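Local atomic coordinates of mitotic checkpoint control protein kinase BUB1 (Drosophila melanogaster, PDB entry 6JKM), a protein that probably acts as an ATP-binding protein kinase of the mitotic checkpoint at the kinetochore, its kinase domain being the part described here. Residues V82-E87 with V128-F133; D186-M191 with L203-F208. All blocks are in the same frame, centred on the assembly; numbering follows the deposited sequence.

Contact 1. Residues V82-E87 with V128-F133; sequences VALKQE and VYISEF. With ADP (adenosine-5'-diphosphate), chain B.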
ATOM      1  N   VAL A  82     -11.152  14.260  -5.850  1.00 19.80           N
ATOM      2  CA  VAL A  82     -10.718  13.747  -4.562  1.00 18.83           C
ATOM      3  C   VAL A  82     -11.379  12.406  -4.256  1.00 17.81           C
ATOM      4  O   VAL A  82     -12.453  12.096  -4.777  1.00 17.37           O
ATOM      5  CB  VAL A  82     -11.044  14.725  -3.402  1.00 16.33           C
ATOM      6  CG1 VAL A  82     -10.307  16.067  -3.567  1.00 15.98           C
ATOM      7  CG2 VAL A  82     -12.566  14.924  -3.273  1.00 16.74           C
ATOM      8  N   ALA A  83     -10.721  11.615  -3.409  1.00 17.11           N
ATOM      9  CA  ALA A  83     -11.369  10.476  -2.768  1.00 16.50           C
ATOM     10  C   ALA A  83     -11.882  10.923  -1.412  1.00 16.88           C
ATOM     11  O   ALA A  83     -11.206  11.671  -0.710  1.00 16.99           O
ATOM     12  CB  ALA A  83     -10.413   9.303  -2.612  1.00 15.95           C
ATOM     13  N   LEU A  84     -13.065  10.452  -1.042  1.00 16.60           N
ATOM     14  CA  LEU A  84     -13.595  10.720   0.285  1.00 16.61           C
ATOM     15  C   LEU A  84     -13.761   9.386   0.983  1.00 16.76           C
ATOM     16  O   LEU A  84     -14.497   8.531   0.508  1.00 17.36           O
ATOM     17  CB  LEU A  84     -14.924  11.488   0.211  1.00 16.46           C
ATOM     18  CG  LEU A  84     -14.810  12.829  -0.532  1.00 16.24           C
ATOM     19  CD1 LEU A  84     -15.422  12.744  -1.911  1.00 15.92           C
ATOM     20  CD2 LEU A  84     -15.453  13.966   0.273  1.00 16.06           C
ATOM     21  N   LYS A  85     -13.043   9.180   2.077  1.00 16.42           N
ATOM     22  CA  LYS A  85     -13.089   7.886   2.742  1.00 16.45           C
ATOM     23  C   LYS A  85     -13.768   8.028   4.084  1.00 16.47           C
ATOM     24  O   LYS A  85     -13.299   8.766   4.957  1.00 15.89           O
ATOM     25  CB  LYS A  85     -11.674   7.306   2.911  1.00 16.30           C
ATOM     26  CG  LYS A  85     -11.649   5.918   3.557  1.00 16.23           C
ATOM     27  CD  LYS A  85     -10.200   5.379   3.632  1.00 16.26           C
ATOM     28  CE  LYS A  85     -10.185   3.973   4.223  1.00 16.09           C
ATOM     29  NZ  LYS A  85      -8.857   3.304   4.011  1.00 15.81           N
ATOM     30  N   GLN A  86     -14.880   7.321   4.238  1.00 17.13           N
ATOM     31  CA  GLN A  86     -15.669   7.385   5.456  1.00 17.94           C
ATOM     32  C   GLN A  86     -15.590   6.082   6.210  1.00 19.16           C
ATOM     33  O   GLN A  86     -15.668   5.017   5.603  1.00 18.66           O
ATOM     34  CB  GLN A  86     -17.115   7.699   5.132  1.00 17.88           C
ATOM     35  CG  GLN A  86     -18.011   7.701   6.359  1.00 17.87           C
ATOM     36  CD  GLN A  86     -19.295   8.426   6.092  1.00 17.52           C
ATOM     37  OE1 GLN A  86     -20.107   7.979   5.292  1.00 17.51           O
ATOM     38  NE2 GLN A  86     -19.489   9.553   6.753  1.00 17.28           N
ATOM     39  N   GLU A  87     -15.441   6.166   7.528  1.00 20.47           N
ATOM     40  CA  GLU A  87     -15.372   4.974   8.361  1.00 22.53           C
ATOM     41  C   GLU A  87     -16.090   5.186   9.692  1.00 24.64           C
ATOM     42  O   GLU A  87     -15.989   6.253  10.280  1.00 24.10           O
ATOM     43  CB  GLU A  87     -13.910   4.572   8.621  1.00 22.95           C
ATOM     44  CG  GLU A  87     -13.782   3.315   9.498  1.00 24.59           C
ATOM     45  CD  GLU A  87     -12.440   2.610   9.375  1.00 26.81           C
ATOM     46  OE1 GLU A  87     -11.621   2.988   8.501  1.00 27.43           O
ATOM     47  OE2 GLU A  87     -12.207   1.654  10.152  1.00 28.01           O
ATOM     48  N   VAL A 128     -14.392  11.332   8.016  1.00 15.80           N
ATOM     49  CA  VAL A 128     -14.230  11.376   6.558  1.00 15.20           C
ATOM     50  C   VAL A 128     -12.848  11.962   6.228  1.00 15.13           C
ATOM     51  O   VAL A 128     -12.537  13.080   6.635  1.00 14.82           O
ATOM     52  CB  VAL A 128     -15.309  12.229   5.859  1.00 14.91           C
ATOM     53  CG1 VAL A 128     -15.013  12.311   4.372  1.00 14.65           C
ATOM     54  CG2 VAL A 128     -16.712  11.648   6.091  1.00 14.84           C
ATOM     55  N   TYR A 129     -12.024  11.201   5.515  1.00 15.18           N
ATOM     56  CA  TYR A 129     -10.722  11.680   5.073  1.00 15.81           C
ATOM     57  C   TYR A 129     -10.734  11.952   3.571  1.00 15.59           C
ATOM     58  O   TYR A 129     -11.201  11.131   2.767  1.00 15.25           O
ATOM     59  CB  TYR A 129      -9.619  10.668   5.439  1.00 16.50           C
ATOM     60  CG  TYR A 129      -9.519  10.449   6.946  1.00 17.39           C
ATOM     61  CD1 TYR A 129      -9.543  11.525   7.818  1.00 17.79           C
ATOM     62  CD2 TYR A 129      -9.410   9.167   7.490  1.00 17.84           C
ATOM     63  CE1 TYR A 129      -9.472  11.340   9.196  1.00 18.06           C
ATOM     64  CE2 TYR A 129      -9.335   8.976   8.883  1.00 17.85           C
ATOM     65  CZ  TYR A 129      -9.372  10.059   9.717  1.00 18.12           C
ATOM     66  OH  TYR A 129      -9.309   9.879  11.087  1.00 18.46           O
ATOM     67  N   ILE A 130     -10.197  13.105   3.198  1.00 15.45           N
ATOM     68  CA  ILE A 130     -10.154  13.527   1.799  1.00 15.77           C
ATOM     69  C   ILE A 130      -8.729  13.558   1.257  1.00 15.95           C
ATOM     70  O   ILE A 130      -7.849  14.174   1.854  1.00 15.66           O
ATOM     71  CB  ILE A 130     -10.802  14.917   1.653  1.00 15.94           C
ATOM     72  CG1 ILE A 130     -12.251  14.836   2.135  1.00 16.16           C
ATOM     73  CG2 ILE A 130     -10.722  15.401   0.213  1.00 15.64           C
ATOM     74  CD1 ILE A 130     -13.055  16.158   2.046  1.00 16.73           C
ATOM     75  N   SER A 131      -8.502  12.916   0.117  1.00 16.30           N
ATOM     76  CA  SER A 131      -7.168  12.872  -0.471  1.00 16.63           C
ATOM     77  C   SER A 131      -7.256  12.932  -1.993  1.00 16.92           C
ATOM     78  O   SER A 131      -8.336  12.810  -2.560  1.00 16.64           O
ATOM     79  CB  SER A 131      -6.433  11.600  -0.034  1.00 16.86           C
ATOM     80  OG  SER A 131      -7.222  10.467  -0.344  1.00 16.95           O
ATOM     81  N   GLU A 132      -6.112  13.113  -2.653  1.00 17.14           N
ATOM     82  CA  GLU A 132      -6.066  13.151  -4.109  1.00 17.92           C
ATOM     83  C   GLU A 132      -6.616  11.848  -4.727  1.00 17.37           C
ATOM     84  O   GLU A 132      -6.232  10.750  -4.321  1.00 16.73           O
ATOM     85  CB  GLU A 132      -4.626  13.402  -4.589  1.00 19.53           C
ATOM     86  CG  GLU A 132      -4.514  13.483  -6.104  1.00 21.39           C
ATOM     87  CD  GLU A 132      -3.079  13.577  -6.605  1.00 23.22           C
ATOM     88  OE1 GLU A 132      -2.146  13.719  -5.785  1.00 22.87           O
ATOM     89  OE2 GLU A 132      -2.884  13.493  -7.840  1.00 25.08           O
ATOM     90  N   PHE A 133      -7.525  11.991  -5.692  1.00 17.10           N
ATOM     91  CA  PHE A 133      -8.095  10.866  -6.421  1.00 17.29           C
ATOM     92  C   PHE A 133      -7.201  10.440  -7.590  1.00 18.00           C
ATOM     93  O   PHE A 133      -6.765  11.282  -8.371  1.00 17.35           O
ATOM     94  CB  PHE A 133      -9.478  11.243  -6.951  1.00 16.78           C
ATOM     95  CG  PHE A 133     -10.222  10.106  -7.620  1.00 16.19           C
ATOM     96  CD1 PHE A 133     -10.854   9.130  -6.864  1.00 15.60           C
ATOM     97  CD2 PHE A 133     -10.303  10.033  -9.002  1.00 15.45           C
ATOM     98  CE1 PHE A 133     -11.548   8.107  -7.471  1.00 15.46           C
ATOM     99  CE2 PHE A 133     -11.003   9.004  -9.610  1.00 15.23           C
ATOM    100  CZ  PHE A 133     -11.624   8.044  -8.846  1.00 15.08           C
TER
HETATM  101  PB  ADP B1501     -10.200   0.123   2.782  1.00 22.11           P
HETATM  102  O1B ADP B1501     -11.671  -0.091   2.896  1.00 21.86           O
HETATM  103  O2B ADP B1501      -9.558   0.477   4.110  1.00 21.84           O
HETATM  104  O3B ADP B1501      -9.498  -1.001   2.037  1.00 22.01           O
HETATM  105  PA  ADP B1501      -8.930   1.956   0.888  1.00 20.36           P
HETATM  106  O1A ADP B1501      -8.420   3.305   1.372  1.00 20.42           O
HETATM  107  O2A ADP B1501      -7.973   0.837   0.565  1.00 20.39           O
HETATM  108  O3A ADP B1501     -10.128   1.465   1.861  1.00 21.02           O
HETATM  109  O5' ADP B1501      -9.778   2.189  -0.475  1.00 16.15           O
HETATM  110  C5' ADP B1501     -10.539   1.118  -1.041  1.00 16.03           C
HETATM  111  C4' ADP B1501     -10.462   1.165  -2.571  1.00 15.68           C
HETATM  112  O4' ADP B1501     -11.008   2.400  -3.063  1.00 15.41           O
HETATM  113  C3' ADP B1501      -9.034   1.179  -3.076  1.00 15.96           C
HETATM  114  O3' ADP B1501      -8.488  -0.136  -3.219  1.00 16.00           O
HETATM  115  C2' ADP B1501      -9.201   1.858  -4.420  1.00 15.45           C
HETATM  116  O2' ADP B1501      -9.659   0.854  -5.347  1.00 15.12           O
HETATM  117  C1' ADP B1501     -10.283   2.901  -4.179  1.00 15.15           C
HETATM  118  N9  ADP B1501      -9.579   4.141  -3.764  1.00 15.26           N
HETATM  119  C8  ADP B1501      -9.244   4.489  -2.497  1.00 15.29           C
HETATM  120  N7  ADP B1501      -8.590   5.676  -2.469  1.00 15.15           N
HETATM  121  C5  ADP B1501      -8.478   6.107  -3.741  1.00 14.64           C
HETATM  122  C6  ADP B1501      -7.906   7.284  -4.416  1.00 14.06           C
HETATM  123  N6  ADP B1501      -7.282   8.280  -3.717  1.00 13.78           N
HETATM  124  N1  ADP B1501      -8.013   7.336  -5.765  1.00 13.87           N
HETATM  125  C2  ADP B1501      -8.626   6.379  -6.480  1.00 14.19           C
HETATM  126  N3  ADP B1501      -9.180   5.288  -5.924  1.00 14.54           N
HETATM  127  C4  ADP B1501      -9.132   5.098  -4.585  1.00 14.83           C

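Contact 2. Residues D186-M191 with L203-F208; sequences DNFLLM and LQLIDF. With MG (magnesium ion), chain C; MG (magnesium ion), chain D; ADP (adenosine-5'-diphosphate), chain B.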
ATOM      1  N   ASP A 186      -4.619  -3.984  -3.988  1.00 15.83           N
ATOM      2  CA  ASP A 186      -5.699  -3.048  -3.660  1.00 15.96           C
ATOM      3  C   ASP A 186      -5.158  -1.745  -3.075  1.00 15.01           C
ATOM      4  O   ASP A 186      -5.769  -0.681  -3.227  1.00 15.24           O
ATOM      5  CB  ASP A 186      -6.669  -3.673  -2.620  1.00 22.26           C
ATOM      6  CG  ASP A 186      -7.071  -5.104  -2.960  1.00 22.21           C
ATOM      7  OD1 ASP A 186      -8.276  -5.321  -3.249  1.00 21.87           O
ATOM      8  OD2 ASP A 186      -6.165  -5.986  -3.029  1.00 21.86           O
ATOM      9  N   ASN A 187      -4.045  -1.821  -2.354  1.00 14.20           N
ATOM     10  CA  ASN A 187      -3.591  -0.635  -1.639  1.00 14.03           C
ATOM     11  C   ASN A 187      -2.414   0.093  -2.288  1.00 13.87           C
ATOM     12  O   ASN A 187      -1.800   0.947  -1.657  1.00 13.41           O
ATOM     13  CB  ASN A 187      -3.247  -1.011  -0.196  1.00 14.50           C
ATOM     14  CG  ASN A 187      -4.491  -1.379   0.607  1.00 14.87           C
ATOM     15  OD1 ASN A 187      -5.585  -0.871   0.331  1.00 14.88           O
ATOM     16  ND2 ASN A 187      -4.339  -2.280   1.584  1.00 14.56           N
ATOM     17  N   PHE A 188      -2.108  -0.247  -3.542  1.00 13.42           N
ATOM     18  CA  PHE A 188      -1.229   0.574  -4.377  1.00 13.52           C
ATOM     19  C   PHE A 188      -2.075   1.205  -5.477  1.00 13.83           C
ATOM     20  O   PHE A 188      -2.787   0.493  -6.193  1.00 13.65           O
ATOM     21  CB  PHE A 188      -0.102  -0.248  -5.030  1.00 13.64           C
ATOM     22  CG  PHE A 188       1.057  -0.581  -4.116  1.00 14.00           C
ATOM     23  CD1 PHE A 188       2.030   0.369  -3.817  1.00 14.18           C
ATOM     24  CD2 PHE A 188       1.195  -1.869  -3.589  1.00 14.24           C
ATOM     25  CE1 PHE A 188       3.113   0.056  -2.987  1.00 14.45           C
ATOM     26  CE2 PHE A 188       2.274  -2.198  -2.771  1.00 14.23           C
ATOM     27  CZ  PHE A 188       3.237  -1.224  -2.464  1.00 14.47           C
ATOM     28  N   LEU A 189      -2.000   2.526  -5.614  1.00 13.70           N
ATOM     29  CA  LEU A 189      -2.657   3.236  -6.707  1.00 13.65           C
ATOM     30  C   LEU A 189      -1.647   3.542  -7.798  1.00 13.94           C
ATOM     31  O   LEU A 189      -0.492   3.816  -7.495  1.00 13.07           O
ATOM     32  CB  LEU A 189      -3.266   4.558  -6.219  1.00 13.21           C
ATOM     33  CG  LEU A 189      -4.414   4.513  -5.201  1.00 12.74           C
ATOM     34  CD1 LEU A 189      -4.888   5.935  -4.901  1.00 12.49           C
ATOM     35  CD2 LEU A 189      -5.557   3.631  -5.690  1.00 12.53           C
ATOM     36  N   LEU A 190      -2.089   3.503  -9.056  1.00 14.63           N
ATOM     37  CA  LEU A 190      -1.312   4.075 -10.154  1.00 15.26           C
ATOM     38  C   LEU A 190      -1.751   5.529 -10.315  1.00 16.31           C
ATOM     39  O   LEU A 190      -2.920   5.808 -10.625  1.00 16.21           O
ATOM     40  CB  LEU A 190      -1.508   3.285 -11.451  1.00 15.13           C
ATOM     41  CG  LEU A 190      -0.715   3.768 -12.668  1.00 15.06           C
ATOM     42  CD1 LEU A 190       0.803   3.531 -12.503  1.00 15.08           C
ATOM     43  CD2 LEU A 190      -1.223   3.084 -13.910  1.00 15.14           C
ATOM     44  N   MET A 191      -0.832   6.456 -10.044  1.00 16.94           N
ATOM     45  CA  MET A 191      -1.162   7.883 -10.011  1.00 17.80           C
ATOM     46  C   MET A 191      -1.042   8.531 -11.390  1.00 19.08           C
ATOM     47  O   MET A 191      -1.747   9.489 -11.700  1.00 19.00           O
ATOM     48  CB  MET A 191      -0.257   8.630  -9.024  1.00 17.44           C
ATOM     49  CG  MET A 191      -0.425   8.220  -7.568  1.00 17.24           C
ATOM     50  SD  MET A 191      -2.152   8.177  -7.027  1.00 24.95           S
ATOM     51  CE  MET A 191      -2.607   9.917  -6.989  1.00 22.59           C
ATOM     52  N   LEU A 203       3.580   4.928  -8.606  1.00 18.08           N
ATOM     53  CA  LEU A 203       2.668   4.326  -7.629  1.00 16.86           C
ATOM     54  C   LEU A 203       2.537   5.147  -6.336  1.00 15.90           C
ATOM     55  O   LEU A 203       3.393   5.975  -6.020  1.00 15.10           O
ATOM     56  CB  LEU A 203       3.119   2.908  -7.275  1.00 16.95           C
ATOM     57  CG  LEU A 203       3.229   1.953  -8.464  1.00 17.03           C
ATOM     58  CD1 LEU A 203       3.873   0.634  -8.033  1.00 17.26           C
ATOM     59  CD2 LEU A 203       1.861   1.709  -9.098  1.00 16.61           C
ATOM     60  N   GLN A 204       1.444   4.902  -5.612  1.00 14.89           N
ATOM     61  CA  GLN A 204       1.216   5.478  -4.290  1.00 14.51           C
ATOM     62  C   GLN A 204       0.631   4.420  -3.368  1.00 13.99           C
ATOM     63  O   GLN A 204      -0.321   3.720  -3.723  1.00 14.25           O
ATOM     64  CB  GLN A 204       0.274   6.684  -4.361  1.00 14.54           C
ATOM     65  CG  GLN A 204       0.019   7.371  -3.018  1.00 14.86           C
ATOM     66  CD  GLN A 204      -0.967   8.509  -3.159  1.00 15.17           C
ATOM     67  OE1 GLN A 204      -2.185   8.296  -3.117  1.00 15.13           O
ATOM     68  NE2 GLN A 204      -0.453   9.726  -3.350  1.00 15.04           N
ATOM     69  N   LEU A 205       1.226   4.283  -2.196  1.00 13.89           N
ATOM     70  CA  LEU A 205       0.717   3.396  -1.169  1.00 13.96           C
ATOM     71  C   LEU A 205      -0.361   4.136  -0.367  1.00 14.36           C
ATOM     72  O   LEU A 205      -0.162   5.280   0.051  1.00 14.25           O
ATOM     73  CB  LEU A 205       1.865   2.952  -0.263  1.00 14.36           C
ATOM     74  CG  LEU A 205       1.556   2.013   0.895  1.00 14.26           C
ATOM     75  CD1 LEU A 205       1.067   0.667   0.362  1.00 14.23           C
ATOM     76  CD2 LEU A 205       2.816   1.848   1.745  1.00 14.61           C
ATOM     77  N   ILE A 206      -1.499   3.477  -0.165  1.00 14.08           N
ATOM     78  CA  ILE A 206      -2.626   4.046   0.560  1.00 13.89           C
ATOM     79  C   ILE A 206      -3.097   3.091   1.652  1.00 14.64           C
ATOM     80  O   ILE A 206      -2.581   1.979   1.779  1.00 14.85           O
ATOM     81  CB  ILE A 206      -3.817   4.341  -0.381  1.00 13.56           C
ATOM     82  CG1 ILE A 206      -4.414   3.033  -0.902  1.00 13.06           C
ATOM     83  CG2 ILE A 206      -3.385   5.203  -1.560  1.00 13.73           C
ATOM     84  CD1 ILE A 206      -5.790   3.197  -1.582  1.00 12.84           C
ATOM     85  N   ASP A 207      -4.094   3.528   2.420  1.00 15.23           N
ATOM     86  CA  ASP A 207      -4.793   2.687   3.392  1.00 15.99           C
ATOM     87  C   ASP A 207      -3.867   2.262   4.527  1.00 16.48           C
ATOM     88  O   ASP A 207      -3.455   1.103   4.611  1.00 16.11           O
ATOM     89  CB  ASP A 207      -5.402   1.465   2.704  1.00 16.65           C
ATOM     90  CG  ASP A 207      -6.369   0.709   3.601  1.00 17.65           C
ATOM     91  OD1 ASP A 207      -6.847  -0.372   3.186  1.00 18.04           O
ATOM     92  OD2 ASP A 207      -6.651   1.193   4.720  1.00 18.06           O
ATOM     93  N   PHE A 208      -3.560   3.216   5.409  1.00 16.84           N
ATOM     94  CA  PHE A 208      -2.734   2.948   6.577  1.00 17.75           C
ATOM     95  C   PHE A 208      -3.571   2.580   7.806  1.00 18.35           C
ATOM     96  O   PHE A 208      -3.132   2.763   8.941  1.00 18.43           O
ATOM     97  CB  PHE A 208      -1.860   4.168   6.862  1.00 18.19           C
ATOM     98  CG  PHE A 208      -1.001   4.544   5.701  1.00 18.37           C
ATOM     99  CD1 PHE A 208       0.082   3.760   5.351  1.00 18.52           C
ATOM    100  CD2 PHE A 208      -1.292   5.649   4.935  1.00 18.34           C
ATOM    101  CE1 PHE A 208       0.866   4.074   4.257  1.00 18.49           C
ATOM    102  CE2 PHE A 208      -0.501   5.976   3.840  1.00 18.23           C
ATOM    103  CZ  PHE A 208       0.574   5.187   3.506  1.00 18.13           C
TER
HETATM  104 MG    MG C1502      -7.510  -0.954   1.220  1.00 21.65          MG
HETATM  105 MG    MG D1503      -7.991  -0.545   5.122  1.00 26.07          MG
HETATM  106  PB  ADP B1501     -10.200   0.123   2.782  1.00 22.11           P
HETATM  107  O1B ADP B1501     -11.671  -0.091   2.896  1.00 21.86           O
HETATM  108  O2B ADP B1501      -9.558   0.477   4.110  1.00 21.84           O
HETATM  109  O3B ADP B1501      -9.498  -1.001   2.037  1.00 22.01           O
HETATM  110  PA  ADP B1501      -8.930   1.956   0.888  1.00 20.36           P
HETATM  111  O1A ADP B1501      -8.420   3.305   1.372  1.00 20.42           O
HETATM  112  O2A ADP B1501      -7.973   0.837   0.565  1.00 20.39           O
HETATM  113  O3A ADP B1501     -10.128   1.465   1.861  1.00 21.02           O
HETATM  114  O5' ADP B1501      -9.778   2.189  -0.475  1.00 16.15           O
HETATM  115  C5' ADP B1501     -10.539   1.118  -1.041  1.00 16.03           C
HETATM  116  C4' ADP B1501     -10.462   1.165  -2.571  1.00 15.68           C
HETATM  117  O4' ADP B1501     -11.008   2.400  -3.063  1.00 15.41           O
HETATM  118  C3' ADP B1501      -9.034   1.179  -3.076  1.00 15.96           C
HETATM  119  O3' ADP B1501      -8.488  -0.136  -3.219  1.00 16.00           O
HETATM  120  C2' ADP B1501      -9.201   1.858  -4.420  1.00 15.45           C
HETATM  121  O2' ADP B1501      -9.659   0.854  -5.347  1.00 15.12           O
HETATM  122  C1' ADP B1501     -10.283   2.901  -4.179  1.00 15.15           C
HETATM  123  N9  ADP B1501      -9.579   4.141  -3.764  1.00 15.26           N
HETATM  124  C8  ADP B1501      -9.244   4.489  -2.497  1.00 15.29           C
HETATM  125  N7  ADP B1501      -8.590   5.676  -2.469  1.00 15.15           N
HETATM  126  C5  ADP B1501      -8.478   6.107  -3.741  1.00 14.64           C
HETATM  127  C6  ADP B1501      -7.906   7.284  -4.416  1.00 14.06           C
HETATM  128  N6  ADP B1501      -7.282   8.280  -3.717  1.00 13.78           N
HETATM  129  N1  ADP B1501      -8.013   7.336  -5.765  1.00 13.87           N
HETATM  130  C2  ADP B1501      -8.626   6.379  -6.480  1.00 14.19           C
HETATM  131  N3  ADP B1501      -9.180   5.288  -5.924  1.00 14.54           N
HETATM  132  C4  ADP B1501      -9.132   5.098  -4.585  1.00 14.83           C
HETATM  133  O   HOH W   1      -7.330  -2.744   1.763  1.00 22.61           O
HETATM  134  O   HOH W   2      -8.279  -1.671  -0.549  1.00 22.30           O
HETATM  135  O   HOH W   3      -8.142  -0.464   7.008  1.00 39.57           O
HETATM  136  O   HOH W   4      -8.495  -2.369   4.767  1.00 23.95           O

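Contact 1. Residues V82-E87 with V128-F133
Ala83 and Ser131 form one hydrogen-bonded pair of the antiparallel ladder, Lys85 and Tyr129 the other, and Lys85 N meets Tyr129 O at 2.8 Å. Leu84 and Ile130 run side by side on one face, Leu84 CD2 lying 3.7 Å from Ile130 CD1. Lys85 leaves the opposite face. Its CB sits beside Tyr129 O; CG stands anti to the backbone N (chi1 -178°), and the extended chain carries CD and CE past ADP O1A. Three phosphate oxygens grip the tip: Lys85 NZ lies 2.7 Å from ADP O1A and 2.9 Å from ADP O2B, the bridging O3A being the third, while Glu94 OE2 adds a salt bridge. At the other end Glu132 O accepts a hydrogen bond from ADP N6, 2.8 Å away, and Ala83 CB packs against the adenine amino group. Phe133 CD1 lies 3.5 Å from ADP N1, and its CB rests on the Val82 backbone. An alanine here would keep that CB but is likely to leave a gap beside N1 and C2 of the adenine. Strand 68-75, following the glycine-rich loop, flanks strand 81-87; a strand lysine on the phosphates and a hinge carbonyl on N6 typify the protein kinase N-lobe ATP site.

Contact 2. Residues D186-M191 with L203-F208
Leu189 and Ile206 meet at about a right angle, Leu189 CD1 reaching Ile206 CG2 at 3.7 Å, and together they form an apolar floor under the nucleotide. Leu189 CD1 touches the adenine 3.3 Å from ADP C6, while Ile206 CD1 lies near C8 and N7. Ile206 CG1 falls between the backbone N and the carbonyl carbon (chi1 68°), a rotation that sets it against Asn187 O and leaves CG2 for Leu189. On the reverse face of the hairpin, Leu205 CD1 sits over one face of the Phe188 ring, 4.1 Å from its centroid and displaced toward the rim, in a CH-pi contact; Met166 and Leu139, from two C-lobe helices, touch the Phe188 side chain. Farther along, the bent chain of Met191 lays CG on Gln204 CB, and Gln204 NE2 is held by Pro112 O.

Leu189 and Gln204 pair through both backbone bonds, and Ile206 N bonds to Asn187 O just beyond. This short antiparallel ribbon joins the end of the kinase catalytic loop to the segment carrying the metal-binding aspartate, Asp207 of the DFG motif.

At the polar end Asn187 and Asp207 converge on magnesium, their amide and carboxylate planes 88° apart. The first ion takes Asn187 OD1 at 2.1 Å and Asp207 OD1 at 2.2 Å, along with ADP O3B, ADP O2A and two waters. Asp207 OD1 also reaches the second ion, and OD2 completes a bidentate grip at 2.2 Å from that magnesium; ADP O2B and two waters are its other ligands. The amide's rotation is fixed by Asn187 ND2, which donates to Asp182 O and to a water on the first ion. Asp186 O accepts a hydrogen bond from the ribose hydroxyl O3' of ADP at 2.8 Å.

From the N terminus, strand 81-87 is followed by helix 92-104 and strand 119-122 before the chain returns in strand 127-132, where contact 1 closes a loop of 40 residues between 82-87 and 128-133 within the N-lobe sheet. The chain then passes through the hinge into the C-lobe, where helices 139-150 and 156-175 come before contact 2, which closes a much shorter loop of 11 residues between 186-191 and 203-208. The two loops follow in series, neither nested nor crossed. With centres about 13 Å apart, they face each other across the interlobe cleft and share ADP. A salt bridge, weak as a hydrogen bond, runs from Lys85 NZ to Asp207 OD2, and Glu132 packs on Met191 nearer the hinge.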